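Long-range contacts in L-glyceraldehyde 3-phosphate reductase (Clostridium beijerinckii, PDB 6HG6), which probably reduces aldehydes, furfural among them, with NADPH as cofactor, as a TIM-barrel aldo-keto reductase of the shaker potassium channel beta subunit family: residues Arg266-Ile270 with Met324-Ser329; Tyr196-Arg201 with Met281-Val286; Asn11-Tyr15 with Val309-His313. One frame throughout, in Å; residues are numbered along the deposited sequence.

Overall arrangement
Contacts 1 and 2 meet around the Trp285 helix on one flank of the eight-stranded barrel; contact 3, near the N-terminal hairpin, is separate from contact 1 (centres about 24 Å apart) but reaches contact 2 through Ile311, which packs on Leu283. Contact 2 is the most buried: an indole packed against the loop after strand 189-195, with two bridging waters. Contact 1, farther from the centre, packs two outer helices through aliphatic side chains and carries a weak ion pair on its solvent side. It adjoins contact 2, Arg201 forming a salt bridge with Asp326. Contact 3 is partly buried and joins an N-terminal loop to a short 3-10 turn, apolar inside and polar outside.

Contact 1: residues Arg266-Ile270 with Met324-Ser329; sequences RLNNI and MIDEIS
Ile270 and Ile328 meet tip to tip where two antiparallel helices pack, the axes of the two segments approaching to 10.3 Å at an angle of 166°. The CD1 atoms of Ile270 and Ile328 are separated by 3.5 Å, and this is the tight centre of the contact. Ile328 works with both branches: CG1 stands anti to its carbonyl carbon (chi1 -69°) and carries CD1 to Ile270, while CG2 is directed at Leu267, 3.7 Å from its CG. Leu267 and Ile328 run alongside one another, pointing opposite ways, and CD2 of Leu267 fills in beside Ile325. Ile270 CD1 also touches Met324 CB at 3.8 Å and Ile325 CG1 at 4.0 Å, and Arg266 adds its CB, 3.6 Å from Ile328 CD1. Behind this layer lies helix 278-286, whose Met281 meets Ile270 and whose Trp285 meets Ile325.

The solvent side is held less firmly. Beyond its CB, Arg266 bends at chi3 and lays NH1 against Ile328 CG1. The same NH1 forms a long, weak salt bridge with Glu327, 3.5 Å from OE2, with the guanidinium and carboxylate planes turned 77° apart. Both residues are exposed, and water can probably compete for their charges. The C-terminal helix 319-329 is thus joined to helix 258-273, from the region between the last two barrel strands, chiefly by branched aliphatic groups, with the ion pair a peripheral and probably minor contribution.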
loop_
_atom_site.group_PDB
_atom_site.type_symbol
_atom_site.label_atom_id
_atom_site.label_comp_id
_atom_site.label_asym_id
_atom_site.label_seq_id
_atom_site.Cartn_x
_atom_site.Cartn_y
_atom_site.Cartn_z
ATOM N N ARG A 266 -11.597 10.126 -22.116
ATOM C CA ARG A 266 -10.606 9.602 -23.096
ATOM C C ARG A 266 -9.838 8.411 -22.500
ATOM O O ARG A 266 -9.535 7.491 -23.253
ATOM C CB ARG A 266 -9.614 10.680 -23.536
ATOM C CG ARG A 266 -10.225 11.832 -24.323
ATOM C CD ARG A 266 -9.160 12.893 -24.518
ATOM N NE ARG A 266 -8.582 12.929 -25.848
ATOM C CZ ARG A 266 -7.392 13.440 -26.198
ATOM N NH1 ARG A 266 -6.550 13.925 -25.298
ATOM N NH2 ARG A 266 -7.051 13.455 -27.482
ATOM N N LEU A 267 -9.517 8.422 -21.206
ATOM C CA LEU A 267 -8.782 7.284 -20.570
ATOM C C LEU A 267 -9.706 6.046 -20.541
ATOM O O LEU A 267 -9.309 4.903 -20.919
ATOM C CB LEU A 267 -8.311 7.635 -19.153
ATOM C CG LEU A 267 -7.187 8.664 -19.084
ATOM C CD1 LEU A 267 -6.985 9.122 -17.652
ATOM C CD2 LEU A 267 -5.892 8.130 -19.674
ATOM N N ASN A 268 -11.011 6.339 -20.256
ATOM C CA ASN A 268 -12.006 5.249 -20.151
ATOM C C ASN A 268 -12.182 4.596 -21.534
ATOM O O ASN A 268 -12.475 3.389 -21.576
ATOM C CB ASN A 268 -13.340 5.767 -19.624
ATOM C CG ASN A 268 -14.345 4.657 -19.455
ATOM O OD1 ASN A 268 -14.122 3.742 -18.675
ATOM N ND2 ASN A 268 -15.444 4.751 -20.177
ATOM N N ASN A 269 -12.026 5.373 -22.617
ATOM C CA ASN A 269 -12.109 4.814 -23.997
ATOM C C ASN A 269 -10.927 3.859 -24.222
ATOM O O ASN A 269 -11.133 2.782 -24.907
ATOM C CB ASN A 269 -12.213 5.914 -25.059
ATOM C CG ASN A 269 -13.601 6.525 -25.101
ATOM O OD1 ASN A 269 -14.697 5.683 -24.671
ATOM N ND2 ASN A 269 -13.583 7.982 -25.741
ATOM N N ILE A 270 -9.736 4.223 -23.732
ATOM C CA ILE A 270 -8.548 3.331 -23.852
ATOM C C ILE A 270 -8.820 2.037 -23.053
ATOM O O ILE A 270 -8.520 0.892 -23.568
ATOM C CB ILE A 270 -7.271 4.056 -23.407
ATOM C CG1 ILE A 270 -7.025 5.278 -24.294
ATOM C CG2 ILE A 270 -6.097 3.107 -23.405
ATOM C CD1 ILE A 270 -5.966 6.199 -23.790
ATOM N N MET A 324 -0.606 7.603 -25.411
ATOM C CA MET A 324 -1.940 8.249 -25.353
ATOM C C MET A 324 -2.276 8.579 -23.893
ATOM O O MET A 324 -2.769 9.683 -23.607
ATOM C CB MET A 324 -3.014 7.334 -25.934
ATOM C CG MET A 324 -2.915 7.274 -27.442
ATOM S SD MET A 324 -4.176 5.855 -27.937
ATOM C CE MET A 324 -5.643 7.218 -27.898
ATOM N N ILE A 325 -2.010 7.638 -22.999
ATOM C CA ILE A 325 -2.313 7.821 -21.556
ATOM C C ILE A 325 -1.480 9.000 -21.008
ATOM O O ILE A 325 -1.907 9.728 -20.063
ATOM C CB ILE A 325 -2.055 6.533 -20.770
ATOM C CG1 ILE A 325 -3.131 5.498 -21.092
ATOM C CG2 ILE A 325 -1.999 6.862 -19.301
ATOM C CD1 ILE A 325 -2.804 4.111 -20.594
ATOM N N ASP A 326 -0.212 9.060 -21.430
ATOM C CA ASP A 326 0.675 10.183 -21.035
ATOM C C ASP A 326 0.175 11.510 -21.628
ATOM O O ASP A 326 0.044 12.506 -20.883
ATOM C CB ASP A 326 2.105 9.934 -21.483
ATOM C CG ASP A 326 2.822 8.926 -20.601
ATOM O OD1 ASP A 326 2.222 8.472 -19.524
ATOM O OD2 ASP A 326 3.988 8.618 -20.954
ATOM N N GLU A 327 -0.155 11.546 -22.901
ATOM C CA GLU A 327 -0.558 12.841 -23.496
ATOM C C GLU A 327 -1.864 13.321 -22.821
ATOM O O GLU A 327 -2.009 14.604 -22.604
ATOM C CB GLU A 327 -0.603 12.715 -25.021
ATOM C CG GLU A 327 -0.706 14.066 -25.713
ATOM C CD GLU A 327 -2.111 14.625 -25.814
ATOM O OE1 GLU A 327 -2.248 15.801 -26.314
ATOM O OE2 GLU A 327 -3.077 13.864 -25.466
ATOM N N ILE A 328 -2.770 12.358 -22.498
ATOM C CA ILE A 328 -4.127 12.644 -21.943
ATOM C C ILE A 328 -4.004 13.096 -20.485
ATOM O O ILE A 328 -4.712 14.026 -20.101
ATOM C CB ILE A 328 -5.071 11.425 -22.047
ATOM C CG1 ILE A 328 -5.479 11.080 -23.481
ATOM C CG2 ILE A 328 -6.304 11.635 -21.189
ATOM C CD1 ILE A 328 -6.170 9.724 -23.597
ATOM N N SER A 329 -3.138 12.437 -19.711
ATOM C CA SER A 329 -2.900 12.685 -18.263
ATOM C C SER A 329 -2.070 13.947 -18.048
ATOM O O SER A 329 -2.104 14.475 -16.936
ATOM C CB SER A 329 -2.204 11.514 -17.629
ATOM O OG SER A 329 -3.013 10.361 -17.744
#

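Contact 2: residues Tyr196-Arg201 with Met281-Val286; sequences YSIFDR and MALSWV
This is a buried loop-to-helix contact beside the barrel, in which Trp285 of helix 278-286 packs against the loop Tyr196-Arg201, built round a type I turn from Ser197 to Asp200 after the sixth barrel strand, 189-195. With CG anti to the backbone N (chi1 -179°), the indole is carried out to the loop and meets three side chains. Ile198 lies over one face, its CG1 3.8 Å from the centroid of the five-membered ring in a CH-pi contact. Tyr196 meets the six-membered ring obliquely, with the planes at 47° and CZ 3.6 Å from Trp285 CZ3. Trp285 CZ2 sits over the centre of one face of the Arg201 guanidinium, the two planes inclined at 52°. A nearly straight bond from Arg201 NE to Ile198 O (2.8 Å) steadies that group, NE standing above the carbonyl plane and the oxygen in the guanidinium plane, as do salt bridges to Asp326 and Glu204.

One water, over the opposite indole face, donates to Trp285 O and to Tyr196 OH, itself also hydrogen-bonded to Glu204 and Lys209; a second accepts from Ile198 N and donates to Ala282 O. Apolar and pi contacts with two ordered waters, and no direct hydrogen bond, link the two segments.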
loop_
_atom_site.group_PDB
_atom_site.type_symbol
_atom_site.label_atom_id
_atom_site.label_comp_id
_atom_site.label_asym_id
_atom_site.label_seq_id
_atom_site.Cartn_x
_atom_site.Cartn_y
_atom_site.Cartn_z
ATOM N N TYR A 196 0.992 6.761 -6.338
ATOM C CA TYR A 196 1.280 6.652 -7.790
ATOM C C TYR A 196 0.009 6.327 -8.544
ATOM O O TYR A 196 -0.679 5.389 -8.139
ATOM C CB TYR A 196 2.328 5.564 -8.017
ATOM C CG TYR A 196 2.935 5.493 -9.391
ATOM C CD1 TYR A 196 3.260 6.627 -10.118
ATOM C CD2 TYR A 196 3.231 4.266 -9.971
ATOM C CE1 TYR A 196 3.821 6.539 -11.393
ATOM C CE2 TYR A 196 3.840 4.168 -11.210
ATOM C CZ TYR A 196 4.139 5.302 -11.936
ATOM O OH TYR A 196 4.714 5.177 -13.174
ATOM N N SER A 197 -0.294 7.097 -9.576
ATOM C CA SER A 197 -1.463 6.847 -10.446
ATOM C C SER A 197 -1.190 7.458 -11.808
ATOM O O SER A 197 -0.246 8.233 -11.948
ATOM C CB SER A 197 -2.718 7.437 -9.885
ATOM O OG SER A 197 -2.628 8.847 -9.941
ATOM N N ILE A 198 -2.063 7.180 -12.751
ATOM C CA ILE A 198 -2.013 7.881 -14.058
ATOM C C ILE A 198 -1.987 9.404 -13.826
ATOM O O ILE A 198 -1.303 10.090 -14.610
ATOM C CB ILE A 198 -3.187 7.419 -14.926
ATOM C CG1 ILE A 198 -2.935 5.978 -15.383
ATOM C CG2 ILE A 198 -3.410 8.361 -16.089
ATOM C CD1 ILE A 198 -4.082 5.348 -16.123
ATOM N N PHE A 199 -2.682 9.922 -12.800
ATOM C CA PHE A 199 -2.780 11.383 -12.516
ATOM C C PHE A 199 -1.725 11.886 -11.515
ATOM O O PHE A 199 -1.610 13.128 -11.345
ATOM C CB PHE A 199 -4.185 11.741 -12.039
ATOM C CG PHE A 199 -5.211 11.744 -13.134
ATOM C CD1 PHE A 199 -4.971 12.411 -14.317
ATOM C CD2 PHE A 199 -6.401 11.053 -12.989
ATOM C CE1 PHE A 199 -5.918 12.427 -15.328
ATOM C CE2 PHE A 199 -7.354 11.070 -13.999
ATOM C CZ PHE A 199 -7.091 11.718 -15.182
ATOM N N ASP A 200 -0.928 11.016 -10.919
ATOM C CA ASP A 200 0.113 11.449 -9.963
ATOM C C ASP A 200 1.434 10.775 -10.320
ATOM O O ASP A 200 1.647 9.619 -9.924
ATOM C CB ASP A 200 -0.314 11.189 -8.523
ATOM C CG ASP A 200 0.649 11.812 -7.542
ATOM O OD1 ASP A 200 1.734 12.252 -7.967
ATOM O OD2 ASP A 200 0.298 11.864 -6.361
ATOM N N ARG A 201 2.300 11.519 -10.996
ATOM C CA ARG A 201 3.601 11.013 -11.487
ATOM C C ARG A 201 4.735 11.416 -10.555
ATOM O O ARG A 201 5.896 11.425 -11.014
ATOM C CB ARG A 201 3.836 11.574 -12.889
ATOM C CG ARG A 201 2.707 11.272 -13.860
ATOM C CD ARG A 201 2.306 9.801 -13.921
ATOM N NE ARG A 201 1.396 9.585 -15.046
ATOM C CZ ARG A 201 1.741 9.285 -16.301
ATOM N NH1 ARG A 201 0.795 9.154 -17.209
ATOM N NH2 ARG A 201 3.003 9.126 -16.666
ATOM N N MET A 281 -7.917 -0.522 -15.625
ATOM C CA MET A 281 -6.751 -0.085 -16.426
ATOM C C MET A 281 -5.807 0.728 -15.539
ATOM O O MET A 281 -4.579 0.613 -15.692
ATOM C CB MET A 281 -7.157 0.771 -17.612
ATOM C CG MET A 281 -5.966 1.108 -18.445
ATOM S SD MET A 281 -6.378 2.038 -19.920
ATOM C CE MET A 281 -6.609 3.677 -19.218
ATOM N N ALA A 282 -6.360 1.543 -14.638
ATOM C CA ALA A 282 -5.560 2.387 -13.736
ATOM C C ALA A 282 -4.683 1.485 -12.861
ATOM O O ALA A 282 -3.530 1.873 -12.608
ATOM C CB ALA A 282 -6.460 3.295 -12.915
ATOM N N LEU A 283 -5.222 0.346 -12.397
ATOM C CA LEU A 283 -4.462 -0.608 -11.550
ATOM C C LEU A 283 -3.384 -1.283 -12.404
ATOM O O LEU A 283 -2.239 -1.333 -11.955
ATOM C CB LEU A 283 -5.383 -1.658 -10.935
ATOM C CG LEU A 283 -6.463 -1.137 -9.987
ATOM C CD1 LEU A 283 -7.269 -2.309 -9.447
ATOM C CD2 LEU A 283 -5.872 -0.338 -8.854
ATOM N N SER A 284 -3.744 -1.732 -13.602
ATOM C CA SER A 284 -2.793 -2.371 -14.551
ATOM C C SER A 284 -1.664 -1.391 -14.882
ATOM O O SER A 284 -0.513 -1.816 -14.942
ATOM C CB SER A 284 -3.451 -2.843 -15.776
ATOM O OG SER A 284 -4.436 -3.792 -15.458
ATOM N N TRP A 285 -1.977 -0.113 -15.079
ATOM C CA TRP A 285 -0.949 0.866 -15.489
ATOM C C TRP A 285 0.099 1.029 -14.381
ATOM O O TRP A 285 1.308 1.077 -14.670
ATOM C CB TRP A 285 -1.642 2.174 -15.894
ATOM C CG TRP A 285 -0.682 3.215 -16.354
ATOM C CD1 TRP A 285 -0.340 3.477 -17.642
ATOM C CD2 TRP A 285 0.062 4.138 -15.543
ATOM N NE1 TRP A 285 0.566 4.493 -17.677
ATOM C CE2 TRP A 285 0.832 4.923 -16.427
ATOM C CE3 TRP A 285 0.140 4.396 -14.181
ATOM C CZ2 TRP A 285 1.704 5.913 -15.987
ATOM C CZ3 TRP A 285 0.994 5.389 -13.749
ATOM C CH2 TRP A 285 1.740 6.148 -14.642
ATOM N N VAL A 286 -0.322 1.148 -13.139
ATOM C CA VAL A 286 0.630 1.320 -12.023
ATOM C C VAL A 286 1.618 0.140 -11.970
ATOM O O VAL A 286 2.758 0.359 -11.519
ATOM C CB VAL A 286 -0.160 1.508 -10.717
ATOM C CG1 VAL A 286 0.662 1.226 -9.536
ATOM C CG2 VAL A 286 -0.747 2.905 -10.667
HETATM O O HOH W 1 3.337 2.933 -14.442
HETATM O O HOH W 2 -3.441 4.710 -11.995
#

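Contact 3: residues Asn11-Tyr15 with Val309-His313; sequences NEMKY and VGIVH
Met13 and the two valines Val309 and Val312 make the apolar half of this contact, on the side turned into the protein. The methionine leaves the backbone away from its partners, with CG anti to the backbone N (chi1 179°), but folds at chi2 and again at chi3, which swings its thioether back. CE then rests 3.8 Å from Val309 CG1, while SD passes Val312 CG1 at 4.0 Å, and the methionine lies across both valines. Ile28 of the first barrel strand touches both Met13 and Val312 and closes the cluster from the barrel side.

Polar and charged groups gather on the exposed side around His313. The carbonyl oxygen of Glu12 lies in the plane of the imidazole at its edge, 3.1 Å from NE2. The Glu12 carboxylate is turned 62° against the ring, with OE2 4.0 Å from His313 CE1. Lys14 is extended beyond CG and approaches obliquely, bringing CE to 3.8 Å from His313 CD2.

In the backbone, His313 N bonds to Gly310 O at 3.0 Å in the short 3-10 turn, and Lys14 bonds to Met27 beside the hairpin 15-17/24-26. The segment leading into that hairpin thus packs on the turn that follows helix 302-308, a helix that carries the NADPH-binding Gln304, Glu307 and Asn308. With Glu12 and Lys14 both near His313, their charges would probably act in opposite senses on protonation of the ring.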
loop_
_atom_site.group_PDB
_atom_site.type_symbol
_atom_site.label_atom_id
_atom_site.label_comp_id
_atom_site.label_asym_id
_atom_site.label_seq_id
_atom_site.Cartn_x
_atom_site.Cartn_y
_atom_site.Cartn_z
ATOM N N ASN A 11 -4.330 -19.895 -6.704
ATOM C CA ASN A 11 -4.390 -20.368 -8.111
ATOM C C ASN A 11 -4.227 -19.254 -9.146
ATOM O O ASN A 11 -3.748 -19.584 -10.249
ATOM C CB ASN A 11 -5.676 -21.142 -8.338
ATOM C CG ASN A 11 -5.592 -22.469 -7.618
ATOM O OD1 ASN A 11 -6.537 -23.258 -7.615
ATOM N ND2 ASN A 11 -4.429 -22.742 -7.071
ATOM N N GLU A 12 -4.568 -18.004 -8.842
ATOM C CA GLU A 12 -4.619 -16.947 -9.890
ATOM C C GLU A 12 -3.721 -15.765 -9.571
ATOM O O GLU A 12 -3.110 -15.222 -10.493
ATOM C CB GLU A 12 -6.045 -16.409 -10.017
ATOM C CG GLU A 12 -7.027 -17.436 -10.553
ATOM C CD GLU A 12 -6.857 -17.721 -12.031
ATOM O OE1 GLU A 12 -7.153 -18.859 -12.424
ATOM O OE2 GLU A 12 -6.475 -16.784 -12.799
ATOM N N MET A 13 -3.688 -15.337 -8.316
ATOM C CA MET A 13 -2.932 -14.124 -7.961
ATOM C C MET A 13 -1.466 -14.331 -8.359
ATOM O O MET A 13 -0.976 -15.451 -8.272
ATOM C CB MET A 13 -3.063 -13.862 -6.451
ATOM C CG MET A 13 -2.315 -12.678 -5.991
ATOM S SD MET A 13 -2.603 -11.117 -6.857
ATOM C CE MET A 13 -4.368 -10.866 -6.680
ATOM N N LYS A 14 -0.782 -13.290 -8.800
ATOM C CA LYS A 14 0.686 -13.328 -9.021
ATOM C C LYS A 14 1.384 -12.639 -7.845
ATOM O O LYS A 14 0.799 -11.726 -7.248
ATOM C CB LYS A 14 1.030 -12.684 -10.355
ATOM C CG LYS A 14 0.458 -13.450 -11.543
ATOM C CD LYS A 14 0.997 -12.966 -12.878
ATOM C CE LYS A 14 0.557 -13.840 -14.025
ATOM N NZ LYS A 14 0.918 -13.216 -15.317
ATOM N N TYR A 15 2.589 -13.093 -7.515
ATOM C CA TYR A 15 3.409 -12.627 -6.372
ATOM C C TYR A 15 4.741 -12.135 -6.915
ATOM O O TYR A 15 5.292 -12.786 -7.837
ATOM C CB TYR A 15 3.569 -13.736 -5.318
ATOM C CG TYR A 15 2.233 -14.174 -4.781
ATOM C CD1 TYR A 15 1.627 -13.521 -3.718
ATOM C CD2 TYR A 15 1.543 -15.214 -5.382
ATOM C CE1 TYR A 15 0.356 -13.878 -3.304
ATOM C CE2 TYR A 15 0.266 -15.574 -4.989
ATOM C CZ TYR A 15 -0.319 -14.910 -3.919
ATOM O OH TYR A 15 -1.589 -15.295 -3.585
ATOM N N VAL A 309 -9.008 -7.889 -8.926
ATOM C CA VAL A 309 -7.900 -8.894 -8.918
ATOM C C VAL A 309 -7.651 -9.424 -10.337
ATOM O O VAL A 309 -6.572 -9.970 -10.535
ATOM C CB VAL A 309 -8.062 -10.022 -7.883
ATOM C CG1 VAL A 309 -7.854 -9.474 -6.471
ATOM C CG2 VAL A 309 -9.350 -10.810 -8.017
ATOM N N GLY A 310 -8.560 -9.243 -11.296
ATOM C CA GLY A 310 -8.295 -9.648 -12.695
ATOM C C GLY A 310 -7.178 -8.813 -13.328
ATOM O O GLY A 310 -6.538 -9.275 -14.246
ATOM N N ILE A 311 -6.937 -7.608 -12.844
ATOM C CA ILE A 311 -6.053 -6.592 -13.496
ATOM C C ILE A 311 -4.611 -7.082 -13.551
ATOM O O ILE A 311 -3.921 -6.731 -14.539
ATOM C CB ILE A 311 -6.169 -5.242 -12.784
ATOM C CG1 ILE A 311 -5.511 -5.266 -11.399
ATOM C CG2 ILE A 311 -7.618 -4.809 -12.702
ATOM C CD1 ILE A 311 -4.021 -4.982 -11.425
ATOM N N VAL A 312 -4.178 -7.867 -12.550
ATOM C CA VAL A 312 -2.795 -8.445 -12.476
ATOM C C VAL A 312 -2.514 -9.270 -13.746
ATOM O O VAL A 312 -1.332 -9.598 -13.958
ATOM C CB VAL A 312 -2.538 -9.295 -11.203
ATOM C CG1 VAL A 312 -2.982 -8.559 -9.957
ATOM C CG2 VAL A 312 -3.196 -10.671 -11.250
ATOM N N HIS A 313 -3.533 -9.592 -14.549
ATOM C CA HIS A 313 -3.365 -10.410 -15.790
ATOM C C HIS A 313 -3.388 -9.559 -17.071
ATOM O O HIS A 313 -3.337 -10.151 -18.141
ATOM C CB HIS A 313 -4.409 -11.527 -15.824
ATOM C CG HIS A 313 -4.180 -12.478 -14.710
ATOM N ND1 HIS A 313 -4.900 -12.419 -13.535
ATOM C CD2 HIS A 313 -3.228 -13.421 -14.541
ATOM C CE1 HIS A 313 -4.435 -13.334 -12.702
ATOM N NE2 HIS A 313 -3.410 -13.969 -13.303
#